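Local coordinates for coat protein (Leviviridae sp., PDB 6YFR) that forms the icosahedral shell of a single-stranded RNA bacteriophage, probably assembling from coat-protein dimers that enclose and bind the genome, at residues A[17-22]-A[34-39]; A[47-52]-A[78-83]; A[55-60]-A[70-75]. All coordinates share one frame; numbering follows the deposited sequence.

In the fold
All three contacts lie in one antiparallel sheet, in which strands 16-22, 34-41, 47-59 and 70-82 follow one another in chain order. Interaction 1 closes the hairpin of strands 16-22 and 34-41, while interactions 2 and 3 are the two ends of the long hairpin 47-59 with 70-82, their centres about 25 Å apart, with interaction 3 nested inside the loop that interaction 2 closes. The centre of interaction 1 is about 16 Å from the centres of the other two; strand 34-41 is joined to interaction 2 by Thr38 O to Lys51 N (2.9 Å) and to interaction 3 by Gln34 O to Tyr55 N (2.9 Å). All three touch the second subunit, a partner that continues the sheet beyond strand 70-82.

Interaction 1: residues A[17-22]-A[34-39]; sequences KSTWNV and QVVQTE
Trp20 turns its CG anti to its own carbonyl carbon (chi1 -61°), while Gln37 carries CG anti to the backbone N (179°) and runs extended; the two therefore lie alongside each other, indole and amide nearly coplanar, 9° apart. The indole edge does the touching: CE3 of Trp20 is 3.2 Å from Val35 O, and CH2 is 3.7 Å from Gln37 OE1. A flat, wide ring suits this place because it spans two residues of the neighbouring strand. Gln37 NE2 gives a bond to Glu39 OE2 (3.1 Å), received on the anti lone pair; NE2 also bonds to Ser111 OG of the second subunit, and OE1 to Arg108 NE of that subunit, whose Phe104 meets Trp20 edge-to-face. A two-ended amide can serve donor and acceptor at once in this buried layer. On the other face, Thr19 CG2 packs against Val36 CG2 at 3.7 Å, two branched residues suited to a strand. Asn21 OD1 accepts a long bond from Gln34 NE2 (3.3 Å), their amides side by side, somewhat turned against each other. Between the faces, Ser18 pairs with Gln37 and Trp20 with Val35 through reciprocal backbone bonds, the regular ladder of an antiparallel beta hairpin in the phage coat-protein fold.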
loop_
_atom_site.group_PDB
_atom_site.type_symbol
_atom_site.label_atom_id
_atom_site.label_comp_id
_atom_site.label_asym_id
_atom_site.label_seq_id
_atom_site.Cartn_x
_atom_site.Cartn_y
_atom_site.Cartn_z
ATOM N N LYS A 17 34.751 28.014 54.658
ATOM C CA LYS A 17 33.842 28.963 55.285
ATOM C C LYS A 17 34.090 29.021 56.784
ATOM O O LYS A 17 34.414 28.009 57.411
ATOM C CB LYS A 17 32.368 28.593 55.040
ATOM C CG LYS A 17 31.873 28.818 53.620
ATOM C CD LYS A 17 30.350 28.734 53.546
ATOM C CE LYS A 17 29.832 27.385 54.033
ATOM N NZ LYS A 17 28.354 27.253 53.874
ATOM N N SER A 18 33.925 30.214 57.347
ATOM C CA SER A 18 33.911 30.432 58.785
ATOM C C SER A 18 32.696 31.291 59.106
ATOM O O SER A 18 32.363 32.200 58.342
ATOM C CB SER A 18 35.200 31.111 59.259
ATOM O OG SER A 18 35.068 31.600 60.581
ATOM N N THR A 19 32.015 30.997 60.217
ATOM C CA THR A 19 30.783 31.707 60.545
ATOM C C THR A 19 30.798 32.202 61.984
ATOM O O THR A 19 31.227 31.494 62.899
ATOM C CB THR A 19 29.537 30.829 60.327
ATOM O OG1 THR A 19 29.561 29.720 61.230
ATOM C CG2 THR A 19 29.475 30.316 58.895
ATOM N N TRP A 20 30.320 33.431 62.160
ATOM C CA TRP A 20 30.046 34.036 63.454
ATOM C C TRP A 20 28.544 34.236 63.599
ATOM O O TRP A 20 27.858 34.578 62.628
ATOM C CB TRP A 20 30.736 35.394 63.597
ATOM C CG TRP A 20 32.223 35.364 63.516
ATOM C CD1 TRP A 20 33.099 35.466 64.556
ATOM C CD2 TRP A 20 33.018 35.244 62.331
ATOM N NE1 TRP A 20 34.391 35.411 64.095
ATOM C CE2 TRP A 20 34.369 35.275 62.732
ATOM C CE3 TRP A 20 32.721 35.107 60.973
ATOM C CZ2 TRP A 20 35.418 35.174 61.824
ATOM C CZ3 TRP A 20 33.768 35.009 60.073
ATOM C CH2 TRP A 20 35.098 35.044 60.502
ATOM N N ASN A 21 28.040 34.034 64.811
ATOM C CA ASN A 21 26.649 34.312 65.133
ATOM C C ASN A 21 26.548 35.623 65.900
ATOM O O ASN A 21 27.399 35.930 66.744
ATOM C CB ASN A 21 26.028 33.184 65.964
ATOM C CG ASN A 21 25.736 31.941 65.147
ATOM O OD1 ASN A 21 25.839 31.948 63.920
ATOM N ND2 ASN A 21 25.358 30.865 65.828
ATOM N N VAL A 22 25.503 36.390 65.596
ATOM C CA VAL A 22 25.203 37.616 66.326
ATOM C C VAL A 22 24.568 37.247 67.658
ATOM O O VAL A 22 23.549 36.548 67.701
ATOM C CB VAL A 22 24.274 38.523 65.506
ATOM C CG1 VAL A 22 23.790 39.685 66.356
ATOM C CG2 VAL A 22 24.979 39.014 64.267
ATOM N N GLN A 34 23.861 36.087 60.965
ATOM C CA GLN A 34 25.155 35.449 60.779
ATOM C C GLN A 34 26.093 36.325 59.962
ATOM O O GLN A 34 25.661 37.137 59.135
ATOM C CB GLN A 34 25.014 34.089 60.085
ATOM C CG GLN A 34 24.514 32.978 60.983
ATOM C CD GLN A 34 24.665 31.615 60.341
ATOM O OE1 GLN A 34 24.712 31.497 59.116
ATOM N NE2 GLN A 34 24.751 30.577 61.165
ATOM N N VAL A 35 27.389 36.141 60.208
ATOM C CA VAL A 35 28.453 36.689 59.375
ATOM C C VAL A 35 29.305 35.523 58.891
ATOM O O VAL A 35 29.778 34.719 59.698
ATOM C CB VAL A 35 29.314 37.712 60.135
ATOM C CG1 VAL A 35 30.300 38.375 59.186
ATOM C CG2 VAL A 35 28.440 38.753 60.816
ATOM N N VAL A 36 29.497 35.428 57.582
ATOM C CA VAL A 36 30.189 34.304 56.965
ATOM C C VAL A 36 31.364 34.845 56.164
ATOM O O VAL A 36 31.180 35.700 55.289
ATOM C CB VAL A 36 29.249 33.485 56.068
ATOM C CG1 VAL A 36 29.981 32.290 55.482
ATOM C CG2 VAL A 36 28.025 33.041 56.850
ATOM N N GLN A 37 32.563 34.354 56.458
ATOM C CA GLN A 37 33.736 34.619 55.635
ATOM C C GLN A 37 34.047 33.387 54.796
ATOM O O GLN A 37 34.095 32.268 55.317
ATOM C CB GLN A 37 34.956 34.993 56.478
ATOM C CG GLN A 37 36.196 35.238 55.630
ATOM C CD GLN A 37 37.457 35.445 56.448
ATOM O OE1 GLN A 37 37.420 35.491 57.680
ATOM N NE2 GLN A 37 38.589 35.570 55.760
ATOM N N THR A 38 34.263 33.600 53.504
ATOM C CA THR A 38 34.502 32.532 52.543
ATOM C C THR A 38 35.820 32.790 51.829
ATOM O O THR A 38 36.103 33.925 51.438
ATOM C CB THR A 38 33.358 32.447 51.526
ATOM O OG1 THR A 38 32.172 31.985 52.181
ATOM C CG2 THR A 38 33.706 31.508 50.384
ATOM N N GLU A 39 36.632 31.747 51.677
ATOM C CA GLU A 39 37.851 31.817 50.875
ATOM C C GLU A 39 37.820 30.662 49.885
ATOM O O GLU A 39 38.020 29.505 50.269
ATOM C CB GLU A 39 39.102 31.764 51.753
ATOM C CG GLU A 39 39.208 32.904 52.753
ATOM C CD GLU A 39 39.346 34.265 52.093
ATOM O OE1 GLU A 39 39.756 34.327 50.914
ATOM O OE2 GLU A 39 39.045 35.279 52.758
#

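Interaction 2: residues A[47-52]-A[78-83]; sequences NIMSKI and SLTLLQ
Met49 and Thr80 stand side by side and point the same way, the sulfur of Met49 resting 3.5 Å from Thr80 CG2. The methionine chain is bent at both chi2 and chi3 (-67° and -60°), which folds its methyl back along strand 78-82 until CE lies 3.6 Å from Ser78 CB. A flexible, unbranched thioether can follow its neighbours in this way, and small Ser78 accepts the methyl beside it while also meeting Lys51 CG. The hydroxyl of Thr80 bonds across the interface to the backbone N of Arg74 in the second subunit, while its methyl serves Met49, so a beta-branched residue with one polar arm fits both tasks. On the opposite face Ile48 and Leu81 meet through their CB atoms (4.3 Å), apolar bulk suited to this buried side. Ser50 lays OG 3.6 Å from Leu81 CD1; that hydroxyl is held by Glu39 and by the carbonyl of Ile112 of the second subunit, giving a small polar group two partners among the aliphatic chains. Just past the strand end, Gln83 bends at chi2 and crosses Ile48 at a slant, its CG 3.7 Å from Ile48 CG1. Reciprocal backbone bonds join Ile48 to Leu81 and Ser50 to Leu79; three are nearly straight, but Leu79 N to Ser50 O is bent to 136°. Ser78 and Leu79 also pair with a strand of the second subunit, so this is an antiparallel hairpin whose outer strand extends the sheet across the interface, as in the phage coat-protein dimer.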
loop_
_atom_site.group_PDB
_atom_site.type_symbol
_atom_site.label_atom_id
_atom_site.label_comp_id
_atom_site.label_asym_id
_atom_site.label_seq_id
_atom_site.Cartn_x
_atom_site.Cartn_y
_atom_site.Cartn_z
ATOM N N ASN A 47 42.046 32.863 40.420
ATOM C CA ASN A 47 41.702 33.790 41.485
ATOM C C ASN A 47 41.350 33.028 42.753
ATOM O O ASN A 47 40.826 31.914 42.701
ATOM C CB ASN A 47 40.508 34.684 41.106
ATOM C CG ASN A 47 40.830 35.650 39.987
ATOM O OD1 ASN A 47 41.992 35.946 39.718
ATOM N ND2 ASN A 47 39.792 36.160 39.334
ATOM N N ILE A 48 41.637 33.647 43.895
ATOM C CA ILE A 48 41.010 33.283 45.159
ATOM C C ILE A 48 40.034 34.395 45.509
ATOM O O ILE A 48 40.406 35.572 45.538
ATOM C CB ILE A 48 42.028 33.067 46.287
ATOM C CG1 ILE A 48 42.827 31.790 46.038
ATOM C CG2 ILE A 48 41.317 32.957 47.625
ATOM C CD1 ILE A 48 43.780 31.445 47.160
ATOM N N MET A 49 38.784 34.024 45.745
ATOM C CA MET A 49 37.755 34.967 46.150
ATOM C C MET A 49 37.701 35.006 47.671
ATOM O O MET A 49 37.508 33.963 48.317
ATOM C CB MET A 49 36.398 34.575 45.569
ATOM C CG MET A 49 36.327 34.656 44.054
ATOM S SD MET A 49 36.462 36.351 43.461
ATOM C CE MET A 49 35.048 37.097 44.268
ATOM N N SER A 50 37.903 36.199 48.236
ATOM C CA SER A 50 37.689 36.460 49.653
ATOM C C SER A 50 36.351 37.169 49.801
ATOM O O SER A 50 36.164 38.256 49.245
ATOM C CB SER A 50 38.812 37.319 50.237
ATOM O OG SER A 50 40.068 36.670 50.153
ATOM N N LYS A 51 35.426 36.562 50.540
ATOM C CA LYS A 51 34.081 37.095 50.679
ATOM C C LYS A 51 33.706 37.247 52.147
ATOM O O LYS A 51 34.088 36.433 52.993
ATOM C CB LYS A 51 33.052 36.192 49.985
ATOM C CG LYS A 51 33.214 36.078 48.477
ATOM C CD LYS A 51 32.166 35.135 47.896
ATOM C CE LYS A 51 32.329 34.981 46.392
ATOM N NZ LYS A 51 31.327 34.044 45.814
ATOM N N ILE A 52 32.947 38.301 52.435
ATOM C CA ILE A 52 32.288 38.486 53.723
ATOM C C ILE A 52 30.808 38.724 53.455
ATOM O O ILE A 52 30.451 39.509 52.570
ATOM C CB ILE A 52 32.885 39.657 54.528
ATOM C CG1 ILE A 52 34.393 39.492 54.715
ATOM C CG2 ILE A 52 32.205 39.772 55.887
ATOM C CD1 ILE A 52 34.765 38.568 55.845
ATOM N N SER A 78 33.237 41.090 48.276
ATOM C CA SER A 78 34.124 40.136 47.625
ATOM C C SER A 78 35.368 40.854 47.126
ATOM O O SER A 78 35.319 42.032 46.764
ATOM C CB SER A 78 33.437 39.426 46.453
ATOM O OG SER A 78 33.322 40.292 45.337
ATOM N N LEU A 79 36.484 40.126 47.105
ATOM C CA LEU A 79 37.761 40.647 46.631
ATOM C C LEU A 79 38.507 39.537 45.907
ATOM O O LEU A 79 38.553 38.398 46.389
ATOM C CB LEU A 79 38.609 41.188 47.789
ATOM C CG LEU A 79 40.028 41.658 47.466
ATOM C CD1 LEU A 79 40.012 42.838 46.507
ATOM C CD2 LEU A 79 40.772 42.014 48.747
ATOM N N THR A 80 39.083 39.871 44.750
ATOM C CA THR A 80 39.817 38.900 43.941
ATOM C C THR A 80 41.312 38.983 44.241
ATOM O O THR A 80 41.929 40.041 44.067
ATOM C CB THR A 80 39.577 39.136 42.452
ATOM O OG1 THR A 80 40.202 40.363 42.061
ATOM C CG2 THR A 80 38.087 39.218 42.157
ATOM N N LEU A 81 41.893 37.861 44.668
ATOM C CA LEU A 81 43.329 37.727 44.874
ATOM C C LEU A 81 43.896 36.935 43.701
ATOM O O LEU A 81 43.659 35.726 43.592
ATOM C CB LEU A 81 43.621 37.024 46.197
ATOM C CG LEU A 81 42.886 37.540 47.433
ATOM C CD1 LEU A 81 43.343 36.792 48.677
ATOM C CD2 LEU A 81 43.099 39.032 47.589
ATOM N N LEU A 82 44.625 37.616 42.820
ATOM C CA LEU A 82 45.221 36.955 41.666
ATOM C C LEU A 82 46.296 35.979 42.124
ATOM O O LEU A 82 47.157 36.327 42.938
ATOM C CB LEU A 82 45.814 37.990 40.714
ATOM C CG LEU A 82 44.861 39.078 40.219
ATOM C CD1 LEU A 82 45.628 40.161 39.471
ATOM C CD2 LEU A 82 43.790 38.472 39.339
ATOM N N GLN A 83 46.251 34.756 41.593
ATOM C CA GLN A 83 47.142 33.690 42.031
ATOM C C GLN A 83 48.209 33.317 41.011
ATOM O O GLN A 83 49.163 32.616 41.371
ATOM C CB GLN A 83 46.332 32.432 42.381
ATOM C CG GLN A 83 45.343 32.631 43.510
ATOM C CD GLN A 83 46.024 32.874 44.837
ATOM O OE1 GLN A 83 45.850 33.926 45.453
ATOM N NE2 GLN A 83 46.803 31.897 45.289
#

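Interaction 3: residues A[55-60]-A[70-75]; sequences YYYIPS and WDTIRC
The Trp70 indole has Pro59 CA over one face, displaced toward the rim, and Tyr57 O at its edge in the ring plane. Its CZ3 lies 3.6 Å from Pro59 CD, a slanting contact with a rigid pyrrolidine; the two residues form a non-hydrogen-bonded pair, so proline's missing N-H costs no bond to strand 70-75. Tyr57 uses its edge instead: Thr72 OG1, anti to the carbonyl carbon (chi1 -59°), is thereby placed 3.3 Å from CD1 of Tyr57. Tyr55 also meets its partner at the edge, CE1 being 3.4 Å from Arg74 NE. Ring and guanidinium planes stand 79° apart, and the extended arginine chain carries its guanidinium over Thr72, whose CG2 lies against one face, toward the rim. On the other side of the sheet Ile58 CG2 touches Ile73 CG1 at 4.1 Å. Backbone bonds tie Tyr56 to Ile73 and Ile58 to Asp71; the one from Asp71 N to Ile58 O, at 131°, is far from straight. The chemistry implies a two-sided hairpin: aromatic rings, the Thr72 hydroxyl, a proline and a probably charged arginine on the Tyr55 side; on the other, a mixed surface of isoleucines, the Tyr56 ring and the Asp71 carboxylate, with Arg93, Asn87 and Thr94 of the second subunit packed on Tyr56, Ile58 and Ile73.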
loop_
_atom_site.group_PDB
_atom_site.type_symbol
_atom_site.label_atom_id
_atom_site.label_comp_id
_atom_site.label_asym_id
_atom_site.label_seq_id
_atom_site.Cartn_x
_atom_site.Cartn_y
_atom_site.Cartn_z
ATOM N N TYR A 55 24.129 38.298 56.930
ATOM C CA TYR A 55 22.715 37.980 56.768
ATOM C C TYR A 55 22.017 38.322 58.077
ATOM O O TYR A 55 22.254 37.666 59.099
ATOM C CB TYR A 55 22.519 36.504 56.421
ATOM C CG TYR A 55 23.350 36.009 55.259
ATOM C CD1 TYR A 55 23.013 36.328 53.952
ATOM C CD2 TYR A 55 24.462 35.203 55.470
ATOM C CE1 TYR A 55 23.766 35.872 52.885
ATOM C CE2 TYR A 55 25.221 34.739 54.409
ATOM C CZ TYR A 55 24.869 35.077 53.120
ATOM O OH TYR A 55 25.623 34.619 52.062
ATOM N N TYR A 56 21.162 39.346 58.056
ATOM C CA TYR A 56 20.374 39.726 59.227
ATOM C C TYR A 56 18.909 39.432 58.925
ATOM O O TYR A 56 18.303 40.082 58.067
ATOM C CB TYR A 56 20.575 41.196 59.582
ATOM C CG TYR A 56 20.039 41.567 60.948
ATOM C CD1 TYR A 56 20.866 41.561 62.062
ATOM C CD2 TYR A 56 18.707 41.919 61.123
ATOM C CE1 TYR A 56 20.382 41.896 63.315
ATOM C CE2 TYR A 56 18.214 42.256 62.372
ATOM C CZ TYR A 56 19.056 42.241 63.464
ATOM O OH TYR A 56 18.571 42.575 64.709
ATOM N N TYR A 57 18.344 38.457 59.627
ATOM C CA TYR A 57 16.964 38.047 59.407
ATOM C C TYR A 57 16.054 38.877 60.304
ATOM O O TYR A 57 16.207 38.868 61.531
ATOM C CB TYR A 57 16.802 36.553 59.678
ATOM C CG TYR A 57 17.798 35.706 58.921
ATOM C CD1 TYR A 57 17.650 35.474 57.558
ATOM C CD2 TYR A 57 18.893 35.144 59.567
ATOM C CE1 TYR A 57 18.563 34.701 56.859
ATOM C CE2 TYR A 57 19.811 34.368 58.877
ATOM C CZ TYR A 57 19.641 34.150 57.525
ATOM O OH TYR A 57 20.552 33.380 56.837
ATOM N N ILE A 58 15.114 39.591 59.693
ATOM C CA ILE A 58 14.263 40.535 60.412
ATOM C C ILE A 58 12.808 40.263 60.046
ATOM O O ILE A 58 12.494 40.028 58.867
ATOM C CB ILE A 58 14.684 41.985 60.107
ATOM C CG1 ILE A 58 13.901 42.988 60.955
ATOM C CG2 ILE A 58 14.542 42.302 58.619
ATOM C CD1 ILE A 58 14.410 44.410 60.821
ATOM N N PRO A 59 11.894 40.249 61.015
ATOM C CA PRO A 59 10.486 39.994 60.692
ATOM C C PRO A 59 9.869 41.154 59.930
ATOM O O PRO A 59 10.225 42.319 60.125
ATOM C CB PRO A 59 9.830 39.818 62.067
ATOM C CG PRO A 59 10.742 40.527 63.018
ATOM C CD PRO A 59 12.124 40.335 62.467
ATOM N N SER A 60 8.925 40.815 59.049
ATOM C CA SER A 60 8.304 41.818 58.190
ATOM C C SER A 60 7.433 42.795 58.966
ATOM O O SER A 60 7.118 43.871 58.445
ATOM C CB SER A 60 7.467 41.138 57.106
ATOM O OG SER A 60 6.391 40.413 57.675
ATOM N N TRP A 70 9.728 36.664 56.962
ATOM C CA TRP A 70 11.098 36.928 57.385
ATOM C C TRP A 70 11.875 37.496 56.205
ATOM O O TRP A 70 12.224 36.767 55.271
ATOM C CB TRP A 70 11.748 35.665 57.929
ATOM C CG TRP A 70 11.222 35.307 59.267
ATOM C CD1 TRP A 70 10.173 34.486 59.540
ATOM C CD2 TRP A 70 11.703 35.782 60.527
ATOM N NE1 TRP A 70 9.975 34.408 60.897
ATOM C CE2 TRP A 70 10.901 35.197 61.526
ATOM C CE3 TRP A 70 12.739 36.639 60.910
ATOM C CZ2 TRP A 70 11.105 35.438 62.883
ATOM C CZ3 TRP A 70 12.938 36.881 62.258
ATOM C CH2 TRP A 70 12.122 36.284 63.227
ATOM N N ASP A 71 12.129 38.800 56.246
ATOM C CA ASP A 71 12.989 39.422 55.260
ATOM C C ASP A 71 14.445 39.271 55.690
ATOM O O ASP A 71 14.753 39.021 56.860
ATOM C CB ASP A 71 12.633 40.900 55.090
ATOM C CG ASP A 71 11.157 41.116 54.809
ATOM O OD1 ASP A 71 10.594 40.387 53.965
ATOM O OD2 ASP A 71 10.559 42.016 55.438
ATOM N N THR A 72 15.345 39.418 54.726
ATOM C CA THR A 72 16.774 39.297 54.973
ATOM C C THR A 72 17.465 40.572 54.519
ATOM O O THR A 72 17.370 40.948 53.344
ATOM C CB THR A 72 17.361 38.085 54.250
ATOM O OG1 THR A 72 16.695 36.896 54.690
ATOM C CG2 THR A 72 18.845 37.965 54.542
ATOM N N ILE A 73 18.137 41.242 55.449
ATOM C CA ILE A 73 19.063 42.318 55.113
ATOM C C ILE A 73 20.402 41.664 54.789
ATOM O O ILE A 73 21.036 41.059 55.662
ATOM C CB ILE A 73 19.192 43.330 56.255
ATOM C CG1 ILE A 73 17.808 43.836 56.666
ATOM C CG2 ILE A 73 20.071 44.489 55.836
ATOM C CD1 ILE A 73 17.829 44.789 57.839
ATOM N N ARG A 74 20.811 41.745 53.526
ATOM C CA ARG A 74 22.031 41.113 53.043
ATOM C C ARG A 74 23.065 42.176 52.713
ATOM O O ARG A 74 22.763 43.154 52.014
ATOM C CB ARG A 74 21.768 40.255 51.803
ATOM C CG ARG A 74 21.419 38.815 52.098
ATOM C CD ARG A 74 21.359 37.993 50.822
ATOM N NE ARG A 74 20.949 36.617 51.083
ATOM C CZ ARG A 74 19.685 36.203 51.103
ATOM N NH1 ARG A 74 18.701 37.063 50.872
ATOM N NH2 ARG A 74 19.405 34.932 51.352
ATOM N N CYS A 75 24.283 41.970 53.210
ATOM C CA CYS A 75 25.419 42.821 52.872
ATOM C C CYS A 75 26.578 41.930 52.449
ATOM O O CYS A 75 27.070 41.129 53.249
ATOM C CB CYS A 75 25.811 43.706 54.054
ATOM S SG CYS A 75 27.116 44.890 53.689
#